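Local coordinates for protein putative ferredoxin (Rhodopseudomonas palustris, PDB 4ID8) that binds a [3Fe-4S] cluster and probably serves as an electron-transfer ferredoxin associated with the cytochrome P450 CYP194A4, at residues A[25-30]-A[50-55]. Residues are numbered along the deposited sequence; the frame is centred on the assembly and turned at random.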
ATOM      1  N   PRO A  25       0.186  -5.721  -6.231  1.00 26.47           N
ATOM      2  CA  PRO A  25       1.595  -5.741  -6.591  1.00 26.04           C
ATOM      3  C   PRO A  25       1.951  -4.480  -7.343  1.00 26.02           C
ATOM      4  O   PRO A  25       3.070  -3.977  -7.257  1.00 25.31           O
ATOM      5  CB  PRO A  25       1.718  -6.961  -7.530  1.00 25.86           C
ATOM      6  CG  PRO A  25       0.449  -7.689  -7.458  1.00 25.98           C
ATOM      7  CD  PRO A  25      -0.563  -6.861  -6.813  1.00 25.90           C
ATOM      8  N   GLU A  26       0.957  -3.958  -8.045  1.00 26.49           N
ATOM      9  CA  GLU A  26       1.063  -2.788  -8.902  1.00 26.53           C
ATOM     10  C   GLU A  26       1.234  -1.519  -8.097  1.00 25.47           C
ATOM     11  O   GLU A  26       1.704  -0.533  -8.617  1.00 26.71           O
ATOM     12  CB  GLU A  26      -0.189  -2.664  -9.809  1.00 27.05           C
ATOM     13  CG  GLU A  26      -0.606  -3.949 -10.576  1.00 30.31           C
ATOM     14  CD  GLU A  26      -1.677  -4.824  -9.843  1.00 36.11           C
ATOM     15  OE1 GLU A  26      -1.969  -4.616  -8.636  1.00 32.18           O
ATOM     16  OE2 GLU A  26      -2.241  -5.742 -10.499  1.00 39.13           O
ATOM     17  N   LEU A  27       0.884  -1.535  -6.825  1.00 23.60           N
ATOM     18  CA  LEU A  27       0.839  -0.320  -6.071  1.00 21.41           C
ATOM     19  C   LEU A  27       1.912  -0.186  -4.982  1.00 21.40           C
ATOM     20  O   LEU A  27       2.197   0.928  -4.553  1.00 21.72           O
ATOM     21  CB  LEU A  27      -0.579  -0.195  -5.463  1.00 22.05           C
ATOM     22  CG  LEU A  27      -1.778   0.138  -6.363  1.00 21.70           C
ATOM     23  CD1 LEU A  27      -3.051   0.030  -5.600  1.00 21.01           C
ATOM     24  CD2 LEU A  27      -1.633   1.570  -6.940  1.00 21.24           C
ATOM     25  N   PHE A  28       2.443  -1.314  -4.497  1.00 20.62           N
ATOM     26  CA  PHE A  28       3.488  -1.378  -3.455  1.00 20.54           C
ATOM     27  C   PHE A  28       4.741  -2.093  -3.956  1.00 20.28           C
ATOM     28  O   PHE A  28       4.653  -2.955  -4.806  1.00 19.47           O
ATOM     29  CB  PHE A  28       2.937  -2.068  -2.223  1.00 19.25           C
ATOM     30  CG  PHE A  28       1.623  -1.460  -1.741  1.00 19.53           C
ATOM     31  CD1 PHE A  28       1.617  -0.457  -0.783  1.00 18.78           C
ATOM     32  CD2 PHE A  28       0.400  -1.885  -2.260  1.00 16.40           C
ATOM     33  CE1 PHE A  28       0.417   0.114  -0.370  1.00 19.02           C
ATOM     34  CE2 PHE A  28      -0.776  -1.303  -1.865  1.00 16.54           C
ATOM     35  CZ  PHE A  28      -0.776  -0.313  -0.911  1.00 15.84           C
ATOM     36  N   ASP A  29       5.899  -1.638  -3.494  1.00 21.04           N
ATOM     37  CA  ASP A  29       7.166  -2.394  -3.597  1.00 21.11           C
ATOM     38  C   ASP A  29       7.689  -2.631  -2.209  1.00 20.95           C
ATOM     39  O   ASP A  29       7.494  -1.849  -1.306  1.00 20.09           O
ATOM     40  CB  ASP A  29       8.232  -1.635  -4.372  1.00 20.52           C
ATOM     41  CG  ASP A  29       8.005  -1.689  -5.865  1.00 25.47           C
ATOM     42  OD1 ASP A  29       7.517  -2.722  -6.386  1.00 29.86           O
ATOM     43  OD2 ASP A  29       8.309  -0.700  -6.550  1.00 31.21           O
ATOM     44  N   LEU A  30       8.346  -3.751  -2.056  1.00 21.29           N
ATOM     45  CA  LEU A  30       8.976  -4.127  -0.799  1.00 21.15           C
ATOM     46  C   LEU A  30      10.479  -3.900  -0.859  1.00 20.47           C
ATOM     47  O   LEU A  30      11.129  -4.300  -1.837  1.00 19.92           O
ATOM     48  CB  LEU A  30       8.737  -5.611  -0.536  1.00 19.43           C
ATOM     49  CG  LEU A  30       7.321  -6.072  -0.437  1.00 21.08           C
ATOM     50  CD1 LEU A  30       7.487  -7.485  -0.128  1.00 22.49           C
ATOM     51  CD2 LEU A  30       6.609  -5.340   0.694  1.00 19.90           C
ATOM     52  N   ASP A  50     -10.156  -0.102  -6.234  1.00 26.86           N
ATOM     53  CA  ASP A  50     -10.666  -1.104  -5.315  1.00 28.31           C
ATOM     54  C   ASP A  50      -9.576  -1.920  -4.618  1.00 27.91           C
ATOM     55  O   ASP A  50      -9.724  -2.247  -3.440  1.00 28.60           O
ATOM     56  CB  ASP A  50     -11.622  -2.072  -6.038  1.00 29.67           C
ATOM     57  CG  ASP A  50     -12.985  -1.442  -6.375  1.00 32.39           C
ATOM     58  OD1 ASP A  50     -13.347  -0.388  -5.765  1.00 33.55           O
ATOM     59  OD2 ASP A  50     -13.662  -2.035  -7.257  1.00 36.47           O
ATOM     60  N   LYS A  51      -8.515  -2.268  -5.328  1.00 25.96           N
ATOM     61  CA  LYS A  51      -7.418  -2.987  -4.698  1.00 25.54           C
ATOM     62  C   LYS A  51      -6.662  -2.154  -3.696  1.00 24.50           C
ATOM     63  O   LYS A  51      -6.063  -2.643  -2.781  1.00 26.15           O
ATOM     64  CB  LYS A  51      -6.466  -3.410  -5.777  1.00 25.39           C
ATOM     65  CG  LYS A  51      -7.037  -4.500  -6.579  1.00 27.87           C
ATOM     66  CD  LYS A  51      -6.222  -4.720  -7.827  1.00 35.79           C
ATOM     67  CE  LYS A  51      -6.883  -5.777  -8.758  1.00 39.47           C
ATOM     68  NZ  LYS A  51      -7.663  -6.784  -7.941  1.00 41.81           N
ATOM     69  N   ALA A  52      -6.629  -0.869  -3.938  1.00 23.73           N
ATOM     70  CA  ALA A  52      -6.148   0.087  -3.013  1.00 22.87           C
ATOM     71  C   ALA A  52      -6.869   0.028  -1.658  1.00 22.87           C
ATOM     72  O   ALA A  52      -6.251  -0.251  -0.645  1.00 22.57           O
ATOM     73  CB  ALA A  52      -6.260   1.475  -3.648  1.00 23.52           C
ATOM     74  N   TRP A  53      -8.163   0.296  -1.651  1.00 22.42           N
ATOM     75  CA  TRP A  53      -8.961   0.224  -0.426  1.00 23.97           C
ATOM     76  C   TRP A  53      -8.886  -1.135   0.274  1.00 24.75           C
ATOM     77  O   TRP A  53      -8.991  -1.209   1.492  1.00 25.83           O
ATOM     78  CB  TRP A  53     -10.421   0.581  -0.692  1.00 22.95           C
ATOM     79  CG  TRP A  53     -10.640   2.015  -1.027  1.00 23.32           C
ATOM     80  CD1 TRP A  53     -11.052   2.493  -2.215  1.00 20.89           C
ATOM     81  CD2 TRP A  53     -10.454   3.156  -0.167  1.00 23.90           C
ATOM     82  NE1 TRP A  53     -11.144   3.856  -2.172  1.00 23.17           N
ATOM     83  CE2 TRP A  53     -10.771   4.300  -0.932  1.00 25.88           C
ATOM     84  CE3 TRP A  53     -10.038   3.320   1.162  1.00 26.12           C
ATOM     85  CZ2 TRP A  53     -10.701   5.619  -0.414  1.00 23.92           C
ATOM     86  CZ3 TRP A  53      -9.968   4.647   1.692  1.00 27.70           C
ATOM     87  CH2 TRP A  53     -10.287   5.766   0.885  1.00 27.47           C
ATOM     88  N   LEU A  54      -8.710  -2.199  -0.493  1.00 26.19           N
ATOM     89  CA  LEU A  54      -8.520  -3.546   0.073  1.00 27.81           C
ATOM     90  C   LEU A  54      -7.197  -3.719   0.775  1.00 27.14           C
ATOM     91  O   LEU A  54      -7.184  -4.241   1.876  1.00 27.39           O
ATOM     92  CB  LEU A  54      -8.660  -4.642  -0.978  1.00 27.79           C
ATOM     93  CG  LEU A  54     -10.048  -4.493  -1.532  1.00 32.74           C
ATOM     94  CD1 LEU A  54     -10.226  -5.349  -2.824  1.00 39.94           C
ATOM     95  CD2 LEU A  54     -11.149  -4.750  -0.452  1.00 34.59           C
ATOM     96  N   ALA A  55      -6.110  -3.306   0.112  1.00 25.94           N
ATOM     97  CA  ALA A  55      -4.799  -3.347   0.713  1.00 24.88           C
ATOM     98  C   ALA A  55      -4.849  -2.593   2.040  1.00 25.04           C
ATOM     99  O   ALA A  55      -4.437  -3.107   3.101  1.00 24.30           O
ATOM    100  CB  ALA A  55      -3.739  -2.798  -0.238  1.00 23.84           C
TER
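Glu-26, just ahead of strand 28-30, meets Lys-51 loosely, its OE1 4.3 Å from CD of the lysine. The two charged ends do not pair: Glu-26 OE2 and Lys-51 NZ stay 6.1 Å apart, so any attraction between them is probably modest at this exposed border. In Leu-27, with CG anti to the carbonyl carbon (chi1 -72°) and the chain then extended (chi2 173°), the CD1 methyl touches Ala-52, 4.0 Å from its CB and equally near its CA. Here the two backbones are in register, CA of Leu-27 lying 7.6 Å from CA of Ala-52. In this [3Fe-4S] ferredoxin, a member of the 4Fe-4S single cluster domain family, the contact packs the start of the 28-30/36-38 hairpin against helix 49-58, which leads toward the cluster-binding Cys-59. Phe-28 begins the strand, and the outer end of its buried ring meets the methyl of Ala-55, one helical turn beyond Lys-51: CE2 lies 3.7 Å and CZ 3.9 Å from Ala-55 CB, the methyl approaching obliquely. Toward both Leu-27 and Phe-28 the helix thus presents an alanine methyl. Ile-7, Val-9 and Ile-64 of the other sheet also touch Phe-28. The side chain of Phe-28 is about 4 Å from that of the cluster-binding Cys-20, and about 6 Å from the cluster itself.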